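Lmo2184 protein (Listeria monocytogenes serovar 1/2a, PDB 5JOQ) probably binds heme, serving as the membrane-tethered substrate-binding lipoprotein of an iron-uptake ABC transporter. Local coordinates at residues Glu46-Asp49 and Lys50-Leu53; Lys98-Glu101 and Ala102-Lys105; Gln127-Ile130 and Lys131-Gly134; Phe137-Ile140 and Glu141-Thr144. One frame throughout, in Å; residues are numbered along the deposited sequence. Where two conformers were deposited one is given.

Contact 1: residues Glu46-Asp49 and Lys50-Leu53; sequences EIMD and KLDL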
loop_
_atom_site.group_PDB
_atom_site.type_symbol
_atom_site.label_atom_id
_atom_site.label_comp_id
_atom_site.label_asym_id
_atom_site.label_seq_id
_atom_site.Cartn_x
_atom_site.Cartn_y
_atom_site.Cartn_z
ATOM N N GLU A 46 -23.804 2.078 -1.467
ATOM C CA GLU A 46 -24.309 2.476 -2.784
ATOM C C GLU A 46 -25.639 1.792 -3.111
ATOM O O GLU A 46 -26.542 2.405 -3.708
ATOM C CB GLU A 46 -23.262 2.151 -3.850
ATOM C CG GLU A 46 -21.960 2.983 -3.655
ATOM C CD GLU A 46 -20.827 2.532 -4.587
ATOM O OE1 GLU A 46 -20.850 1.375 -5.089
ATOM O OE2 GLU A 46 -19.914 3.355 -4.810
ATOM N N ILE A 47 -25.778 0.522 -2.736
ATOM C CA ILE A 47 -27.055 -0.161 -2.949
ATOM C C ILE A 47 -28.148 0.492 -2.109
ATOM O O ILE A 47 -29.267 0.704 -2.584
ATOM C CB ILE A 47 -26.910 -1.667 -2.660
ATOM C CG1 ILE A 47 -26.163 -2.337 -3.836
ATOM C CG2 ILE A 47 -28.307 -2.315 -2.463
ATOM C CD1 ILE A 47 -25.612 -3.733 -3.503
ATOM N N MET A 48 -27.845 0.818 -0.848
ATOM C CA MET A 48 -28.846 1.464 0.005
ATOM C C MET A 48 -29.316 2.794 -0.591
ATOM O O MET A 48 -30.502 3.152 -0.504
ATOM C CB MET A 48 -28.246 1.680 1.401
ATOM C CG MET A 48 -27.896 0.412 2.156
ATOM S SD MET A 48 -29.407 -0.380 2.734
ATOM C CE MET A 48 -29.387 -1.723 1.680
ATOM N N ASP A 49 -28.400 3.532 -1.217
ATOM C CA ASP A 49 -28.788 4.774 -1.878
ATOM C C ASP A 49 -29.763 4.515 -3.026
ATOM O O ASP A 49 -30.743 5.249 -3.194
ATOM C CB ASP A 49 -27.535 5.501 -2.376
ATOM C CG ASP A 49 -27.868 6.774 -3.162
ATOM O OD1 ASP A 49 -28.559 7.658 -2.604
ATOM O OD2 ASP A 49 -27.432 6.884 -4.329
ATOM N N LYS A 50 -29.482 3.511 -3.863
ATOM C CA LYS A 50 -30.382 3.202 -4.975
ATOM C C LYS A 50 -31.721 2.701 -4.472
ATOM O O LYS A 50 -32.730 2.863 -5.166
ATOM C CB LYS A 50 -29.766 2.149 -5.906
ATOM C CG LYS A 50 -28.474 2.628 -6.622
ATOM C CD LYS A 50 -28.736 3.721 -7.633
ATOM C CE LYS A 50 -27.391 4.089 -8.338
ATOM N NZ LYS A 50 -27.414 5.444 -8.938
ATOM N N LEU A 51 -31.748 2.082 -3.282
ATOM C CA LEU A 51 -33.000 1.634 -2.679
ATOM C C LEU A 51 -33.714 2.729 -1.906
ATOM O O LEU A 51 -34.799 2.476 -1.353
ATOM C CB LEU A 51 -32.743 0.435 -1.756
ATOM C CG LEU A 51 -32.235 -0.835 -2.468
ATOM C CD1 LEU A 51 -32.170 -2.002 -1.493
ATOM C CD2 LEU A 51 -33.079 -1.226 -3.707
ATOM N N ASP A 52 -33.134 3.926 -1.832
ATOM C CA ASP A 52 -33.764 5.061 -1.154
ATOM C C ASP A 52 -34.025 4.747 0.321
ATOM O O ASP A 52 -35.103 5.023 0.865
ATOM C CB ASP A 52 -35.061 5.455 -1.872
ATOM C CG ASP A 52 -35.651 6.782 -1.372
ATOM O OD1 ASP A 52 -34.951 7.581 -0.704
ATOM O OD2 ASP A 52 -36.839 7.034 -1.675
ATOM N N LEU A 53 -33.009 4.175 0.985
ATOM C CA LEU A 53 -33.089 3.825 2.393
ATOM C C LEU A 53 -32.189 4.726 3.233
ATOM O O LEU A 53 -31.030 4.944 2.868
ATOM C CB LEU A 53 -32.676 2.364 2.593
ATOM C CG LEU A 53 -33.777 1.379 2.156
ATOM C CD1 LEU A 53 -33.216 -0.021 2.010
ATOM C CD2 LEU A 53 -34.954 1.419 3.165
#
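K50 ends helix 42-50 over E46, L51 still bonds back to I47 in its last turn, and D52 and L53 then close the end in a Schellman motif. K50 N donates to E46 O at 3.1 Å. The lysine's CG lies 3.5 Å from that same E46 O, after which the chain bends at chi2 and carries the ammonium off; only methylenes press on the turn, which suits an exposed site. L51 N follows with a bond of 2.9 Å to I47 O. Its side chain runs alongside that of I47, pointing the same way, and CD1 of L51 comes 4.0 Å from CG2 of I47. The isoleucine presents this methyl because chi1 of -75° leaves CG2 opposite the backbone N. Both are buried, against L133 of helix 123-136.

At D52 phi turns positive (60°), the reversal that defines the motif. D52 N reaches D49 O at 3.1 Å, from above the carbonyl plane, while the carboxylate faces outward to a salt bridge with R68. L53 N closes the wider bond to M48 O, also 3.1 Å and nearly straight. These two bonds fold the helix end back onto its last turn. Reversal also brings L53 back over the helix, as Schellman ends commonly do with an apolar residue here: its CD1 sits 3.9 Å from SD of M48.

Contact 2: residues Lys98-Glu101 and Ala102-Lys105; sequences KTLE and ADLK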
loop_
_atom_site.group_PDB
_atom_site.type_symbol
_atom_site.label_atom_id
_atom_site.label_comp_id
_atom_site.label_asym_id
_atom_site.label_seq_id
_atom_site.Cartn_x
_atom_site.Cartn_y
_atom_site.Cartn_z
ATOM N N LYS A 98 -20.780 -12.005 2.764
ATOM C CA LYS A 98 -20.445 -13.412 2.992
ATOM C C LYS A 98 -18.947 -13.611 3.113
ATOM O O LYS A 98 -18.479 -14.415 3.936
ATOM C CB LYS A 98 -20.967 -14.257 1.826
ATOM C CG LYS A 98 -21.487 -15.626 2.196
ATOM C CD LYS A 98 -22.889 -15.514 2.832
ATOM C CE LYS A 98 -23.212 -16.727 3.707
ATOM N NZ LYS A 98 -24.161 -16.391 4.820
ATOM N N THR A 99 -18.172 -12.919 2.263
ATOM C CA THR A 99 -16.726 -13.151 2.268
ATOM C C THR A 99 -16.093 -12.727 3.590
ATOM O O THR A 99 -15.053 -13.275 3.984
ATOM C CB THR A 99 -16.094 -12.432 1.059
ATOM O OG1 THR A 99 -16.558 -13.076 -0.159
ATOM C CG2 THR A 99 -14.531 -12.469 1.134
ATOM N N LEU A 100 -16.715 -11.785 4.307
ATOM C CA LEU A 100 -16.262 -11.377 5.631
ATOM C C LEU A 100 -16.949 -12.108 6.785
ATOM O O LEU A 100 -16.630 -11.832 7.938
ATOM C CB LEU A 100 -16.466 -9.862 5.807
ATOM C CG LEU A 100 -15.238 -9.032 5.402
ATOM C CD1 LEU A 100 -14.049 -9.264 6.407
ATOM C CD2 LEU A 100 -14.812 -9.361 3.974
ATOM N N GLU A 101 -17.862 -13.044 6.514
ATOM C CA GLU A 101 -18.656 -13.634 7.593
ATOM C C GLU A 101 -17.781 -14.366 8.607
ATOM O O GLU A 101 -17.961 -14.218 9.823
ATOM C CB GLU A 101 -19.713 -14.570 6.998
ATOM C CG GLU A 101 -20.557 -15.214 8.070
ATOM C CD GLU A 101 -21.720 -16.020 7.482
ATOM O OE1 GLU A 101 -21.737 -16.259 6.258
ATOM O OE2 GLU A 101 -22.587 -16.426 8.260
ATOM N N ALA A 102 -16.833 -15.150 8.133
ATOM C CA ALA A 102 -16.003 -15.916 9.030
ATOM C C ALA A 102 -15.236 -15.002 9.968
ATOM O O ALA A 102 -15.078 -15.300 11.124
ATOM C CB ALA A 102 -15.073 -16.831 8.259
ATOM N N ASP A 103 -14.747 -13.898 9.446
ATOM C CA ASP A 103 -14.049 -12.937 10.256
ATOM C C ASP A 103 -14.888 -12.166 11.274
ATOM O O ASP A 103 -14.465 -11.961 12.385
ATOM C CB ASP A 103 -13.354 -11.908 9.377
ATOM C CG ASP A 103 -12.162 -12.475 8.651
ATOM O OD1 ASP A 103 -11.775 -13.606 8.962
ATOM O OD2 ASP A 103 -11.636 -11.783 7.773
ATOM N N LEU A 104 -16.066 -11.723 10.856
ATOM C CA LEU A 104 -16.901 -10.863 11.690
ATOM C C LEU A 104 -18.114 -11.388 12.426
ATOM O O LEU A 104 -18.624 -10.702 13.297
ATOM C CB LEU A 104 -17.383 -9.687 10.842
ATOM C CG LEU A 104 -16.383 -8.995 9.939
ATOM C CD1 LEU A 104 -16.999 -7.877 9.119
ATOM C CD2 LEU A 104 -15.240 -8.485 10.783
ATOM N N LYS A 105 -18.576 -12.577 12.090
ATOM C CA LYS A 105 -19.789 -13.063 12.689
ATOM C C LYS A 105 -19.765 -13.157 14.208
ATOM O O LYS A 105 -20.700 -12.728 14.847
ATOM C CB LYS A 105 -20.166 -14.422 12.112
ATOM C CG LYS A 105 -21.388 -15.015 12.773
ATOM C CD LYS A 105 -22.045 -16.099 11.950
ATOM C CE LYS A 105 -21.043 -17.145 11.528
ATOM N NZ LYS A 105 -21.717 -18.256 10.802
HETATM O O HOH W 1 -16.523 -15.979 5.391
HETATM O O HOH W 2 -14.128 -13.915 6.615
#
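E101 and K105 both set CG opposite the backbone N (chi1 180° and 176°), and this sends the two chains side by side from the start of helix 101-110. The glutamate stays extended; the lysine bends once, at chi3 (52°), which swings NZ towards the carboxylate. K105 NZ meets E101 OE2 at 3.3 Å, a long salt bridge approaching from above the carboxylate plane. The other oxygen, E101 OE1, pairs with K98 NZ at 2.8 Å in a salt bridge whose hydrogen bond is weak. The side chains of E101 and K105 also touch F117 of strand 115-118, so long charged residues probably serve here for both their methylenes and their ends.

The backbone starts the helix with L104 N to L100 O at 3.0 Å and K105 N to E101 O at 2.9 Å. Two earlier amides donate to waters: one water joins A102 N to K98 O, another joins D103 N to T99 O. L100 CB packs on L104 CD1 at 3.9 Å. A methyl of the same leucine, L100 CD1, lies 3.7 Å from the carboxylate oxygen D103 OD2, whose salt bridge is with K237 of the second subunit.

One carboxylate is thus shared by two lysines, with K98 NZ and K105 NZ 6.7 Å apart. Both positive groups and the nearby helix start would be expected to stabilise the charged form of E101.

Contact 3: residues Gln127-Ile130 and Lys131-Gly134; sequences QTEI and KNLG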
loop_
_atom_site.group_PDB
_atom_site.type_symbol
_atom_site.label_atom_id
_atom_site.label_comp_id
_atom_site.label_asym_id
_atom_site.label_seq_id
_atom_site.Cartn_x
_atom_site.Cartn_y
_atom_site.Cartn_z
ATOM N N GLN A 127 -27.536 -9.668 -7.200
ATOM C CA GLN A 127 -28.894 -9.299 -7.595
ATOM C C GLN A 127 -29.953 -9.974 -6.721
ATOM O O GLN A 127 -30.970 -9.356 -6.388
ATOM C CB GLN A 127 -29.124 -9.625 -9.067
ATOM C CG GLN A 127 -28.268 -8.719 -9.991
ATOM C CD GLN A 127 -28.716 -8.888 -11.420
ATOM O OE1 GLN A 127 -28.309 -9.830 -12.095
ATOM N NE2 GLN A 127 -29.591 -7.989 -11.886
ATOM N N THR A 128 -29.756 -11.241 -6.344
ATOM C CA THR A 128 -30.705 -11.853 -5.401
ATOM C C THR A 128 -30.692 -11.120 -4.054
ATOM O O THR A 128 -31.749 -10.938 -3.412
ATOM C CB THR A 128 -30.362 -13.331 -5.209
ATOM O OG1 THR A 128 -30.547 -14.026 -6.460
ATOM C CG2 THR A 128 -31.253 -13.987 -4.100
ATOM N N GLU A 129 -29.504 -10.696 -3.596
ATOM C CA GLU A 129 -29.432 -9.948 -2.339
ATOM C C GLU A 129 -30.153 -8.615 -2.459
ATOM O O GLU A 129 -30.841 -8.189 -1.523
ATOM C CB GLU A 129 -27.982 -9.720 -1.909
ATOM C CG GLU A 129 -27.224 -11.016 -1.588
ATOM C CD GLU A 129 -27.704 -11.767 -0.330
ATOM O OE1 GLU A 129 -28.698 -11.368 0.320
ATOM O OE2 GLU A 129 -27.065 -12.794 -0.019
ATOM N N ILE A 130 -30.054 -7.976 -3.625
ATOM C CA ILE A 130 -30.777 -6.720 -3.859
ATOM C C ILE A 130 -32.287 -6.959 -3.787
ATOM O O ILE A 130 -33.027 -6.218 -3.117
ATOM C CB ILE A 130 -30.348 -6.114 -5.211
ATOM C CG1 ILE A 130 -28.928 -5.521 -5.095
ATOM C CG2 ILE A 130 -31.371 -5.066 -5.685
ATOM C CD1 ILE A 130 -28.260 -5.201 -6.522
ATOM N N LYS A 131 -32.762 -8.018 -4.446
ATOM C CA LYS A 131 -34.172 -8.390 -4.331
ATOM C C LYS A 131 -34.569 -8.592 -2.866
ATOM O O LYS A 131 -35.633 -8.135 -2.421
ATOM C CB LYS A 131 -34.422 -9.667 -5.148
ATOM C CG LYS A 131 -35.825 -10.286 -4.996
ATOM C CD LYS A 131 -35.967 -11.598 -5.848
ATOM C CE LYS A 131 -37.407 -12.278 -5.731
ATOM N NZ LYS A 131 -37.631 -13.480 -6.700
ATOM N N ASN A 132 -33.752 -9.327 -2.111
ATOM C CA ASN A 132 -34.120 -9.652 -0.724
ATOM C C ASN A 132 -34.097 -8.414 0.182
ATOM O O ASN A 132 -34.927 -8.285 1.094
ATOM C CB ASN A 132 -33.199 -10.767 -0.206
ATOM C CG ASN A 132 -33.453 -12.127 -0.930
ATOM O OD1 ASN A 132 -34.464 -12.295 -1.592
ATOM N ND2 ASN A 132 -32.543 -13.066 -0.790
ATOM N N LEU A 133 -33.160 -7.493 -0.053
ATOM C CA LEU A 133 -33.163 -6.215 0.663
ATOM C C LEU A 133 -34.424 -5.409 0.373
ATOM O O LEU A 133 -35.000 -4.783 1.283
ATOM C CB LEU A 133 -31.929 -5.388 0.263
ATOM C CG LEU A 133 -30.569 -5.886 0.799
ATOM C CD1 LEU A 133 -29.468 -5.164 0.051
ATOM C CD2 LEU A 133 -30.494 -5.646 2.364
ATOM N N GLY A 134 -34.856 -5.392 -0.893
ATOM C CA GLY A 134 -36.141 -4.768 -1.230
ATOM C C GLY A 134 -37.283 -5.327 -0.410
ATOM O O GLY A 134 -38.112 -4.580 0.137
#
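T128 and N132 lie one turn apart on helix 123-136, a regular alpha helix within a region predicted to form a coiled coil. Backbone bonds come first. Each amide of 131-134 donates to the carbonyl four residues earlier: K131 N to Q127 O at 3.0 Å, N132 N to T128 O at 2.9 Å, L133 N to E129 O at 2.8 Å and G134 N to I130 O at 3.0 Å. Q127 O also accepts from N147 ND2 of helix 140-161, so one carbonyl serves both its own helix and its neighbour.

Two polar ends bond outside the helix. Q127 NE2 goes to T151 OG1, and E129 OE2 takes D119 N, tying the helix to the loop after strand 115-118.

Side-chain packing forms the third group. T128 and N132 point the same way, the methyl CG2 of T128 lying 3.7 Å from ND2 of N132. With chi1 of -68°, CG of N132 is set beside its own backbone N, and the amide rests against the preceding turn, its CG 3.2 Å from T128 O. K131 extends fully beyond CG, a shape suited to an exposed face. I130 and L133, in contrast, are apolar and buried: I130 packs on A143 and L150 of helix 140-161, L133 on M48 of helix 42-50. The leucine also lies close over its own helix, with CG of L133 standing 3.3 Å from E129 O.

Contact 4: residues Phe137-Ile140 and Glu141-Thr144; sequences FDRI and EEAT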
loop_
_atom_site.group_PDB
_atom_site.type_symbol
_atom_site.label_atom_id
_atom_site.label_comp_id
_atom_site.label_asym_id
_atom_site.label_seq_id
_atom_site.Cartn_x
_atom_site.Cartn_y
_atom_site.Cartn_z
ATOM N N PHE A 137 -36.897 -4.432 3.491
ATOM C CA PHE A 137 -37.013 -3.044 3.924
ATOM C C PHE A 137 -38.054 -2.251 3.139
ATOM O O PHE A 137 -37.979 -1.018 3.101
ATOM C CB PHE A 137 -35.636 -2.376 3.845
ATOM C CG PHE A 137 -34.621 -2.982 4.779
ATOM C CD1 PHE A 137 -34.813 -2.919 6.165
ATOM C CD2 PHE A 137 -33.467 -3.590 4.284
ATOM C CE1 PHE A 137 -33.859 -3.457 7.056
ATOM C CE2 PHE A 137 -32.526 -4.135 5.155
ATOM C CZ PHE A 137 -32.738 -4.073 6.552
ATOM N N ASP A 138 -39.038 -2.926 2.527
ATOM C CA ASP A 138 -40.146 -2.261 1.834
ATOM C C ASP A 138 -39.637 -1.361 0.709
ATOM O O ASP A 138 -40.019 -0.191 0.601
ATOM C CB ASP A 138 -41.010 -1.458 2.810
ATOM C CG ASP A 138 -42.352 -1.034 2.197
ATOM O OD1 ASP A 138 -42.658 -1.427 1.043
ATOM O OD2 ASP A 138 -43.113 -0.321 2.877
ATOM N N ARG A 139 -38.753 -1.906 -0.122
ATOM C CA ARG A 139 -38.243 -1.189 -1.292
ATOM C C ARG A 139 -38.289 -2.097 -2.509
ATOM O O ARG A 139 -37.350 -2.140 -3.312
ATOM C CB ARG A 139 -36.817 -0.665 -1.059
ATOM C CG ARG A 139 -36.723 0.446 0.019
ATOM C CD ARG A 139 -37.500 1.696 -0.362
ATOM N NE ARG A 139 -37.210 2.823 0.528
ATOM C CZ ARG A 139 -37.868 3.090 1.660
ATOM N NH1 ARG A 139 -38.845 2.277 2.065
ATOM N NH2 ARG A 139 -37.528 4.155 2.411
ATOM N N ILE A 140 -39.382 -2.852 -2.650
ATOM C CA ILE A 140 -39.434 -3.864 -3.704
ATOM C C ILE A 140 -39.369 -3.198 -5.076
ATOM O O ILE A 140 -38.673 -3.674 -5.984
ATOM C CB ILE A 140 -40.704 -4.723 -3.533
ATOM C CG1 ILE A 140 -40.582 -5.637 -2.295
ATOM C CG2 ILE A 140 -41.031 -5.540 -4.804
ATOM C CD1 ILE A 140 -41.884 -6.384 -1.925
ATOM N N GLU A 141 -40.113 -2.100 -5.260
ATOM C CA GLU A 141 -40.085 -1.388 -6.537
ATOM C C GLU A 141 -38.682 -0.866 -6.863
ATOM O O GLU A 141 -38.193 -1.013 -8.000
ATOM C CB GLU A 141 -41.110 -0.242 -6.499
ATOM C CG GLU A 141 -42.533 -0.712 -6.085
ATOM C CD GLU A 141 -42.895 -0.568 -4.564
ATOM O OE1 GLU A 141 -42.086 -0.938 -3.648
ATOM O OE2 GLU A 141 -44.040 -0.091 -4.305
ATOM N N GLU A 142 -37.998 -0.278 -5.875
ATOM C CA GLU A 142 -36.665 0.256 -6.142
ATOM C C GLU A 142 -35.674 -0.863 -6.465
ATOM O O GLU A 142 -34.804 -0.705 -7.347
ATOM C CB GLU A 142 -36.179 1.073 -4.946
ATOM C CG GLU A 142 -36.911 2.397 -4.736
ATOM C CD GLU A 142 -38.216 2.236 -3.965
ATOM O OE1 GLU A 142 -38.630 1.098 -3.640
ATOM O OE2 GLU A 142 -38.833 3.270 -3.699
ATOM N N ALA A 143 -35.780 -1.996 -5.763
ATOM C CA ALA A 143 -34.868 -3.124 -6.017
ATOM C C ALA A 143 -35.093 -3.713 -7.401
ATOM O O ALA A 143 -34.127 -4.065 -8.108
ATOM C CB ALA A 143 -35.071 -4.225 -4.972
ATOM N N THR A 144 -36.369 -3.839 -7.781
ATOM C CA THR A 144 -36.756 -4.354 -9.091
ATOM C C THR A 144 -36.199 -3.479 -10.213
ATOM O O THR A 144 -35.674 -3.986 -11.204
ATOM C CB THR A 144 -38.289 -4.432 -9.152
ATOM O OG1 THR A 144 -38.746 -5.287 -8.104
ATOM C CG2 THR A 144 -38.792 -4.997 -10.468
HETATM O O HOH W 3 -41.992 -2.453 -1.065
#
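The first turn of helix 140-161 opens at its N-cap residue, R139, whose carbonyl O accepts A143 N at 2.9 Å. I140 O is gripped twice by T144: its N bonds at 2.9 Å and its OG1 at 2.7 Å, from opposite faces of the carbonyl plane. A threonine suits this exposed position because chi1 of -59° turns the hydroxyl back onto the preceding turn. I140 N donates to a water that in turn donates to E141 OE1.

E142 bends at chi2 (83°) and brings OE1 back across the cap, 3.5 Å from CD of R139, which packs against the carboxylate. The guanidinium and carboxylate planes are 43° apart, and R139 NE stays 4.5 Å from E142 OE2, which lies well off the guanidinium plane; the charged ends attract without a directed bond. The arginine's directed bonds lie elsewhere: NH1 reaches D138 O at 3.1 Å, within the guanidinium plane, and NH2 goes to D52 O.

That last bond joins the start of helix 140-161 to the loop after helix 42-50, where R139 and F137 also touch L53. The small, buried A143 meets L51 there, and its CB lies 3.9 Å from CA of G134 in helix 123-136.

How the contacts relate
Along the chain the contacts follow in series, 1 to 4, but three of them gather in space. Centres of contacts 1 and 3 lie 11 Å apart, of 1 and 4 10 Å, and of 3 and 4 8 Å. Here helices 42-50, 123-136 and 140-161 converge: I47 CD1 packs on I130 CG1, and a probable hydrogen bond from R139 N to G134 O spans the connection between the last two. The cluster sets the start of the long helix 140-161 against the N-terminal lobe, consistent with the two-lobed binding-protein fold in which a long helix joins the lobes. Contact 2, after strand 93-97, stands apart, its centre 19 to 26 Å from the others, and faces a second subunit.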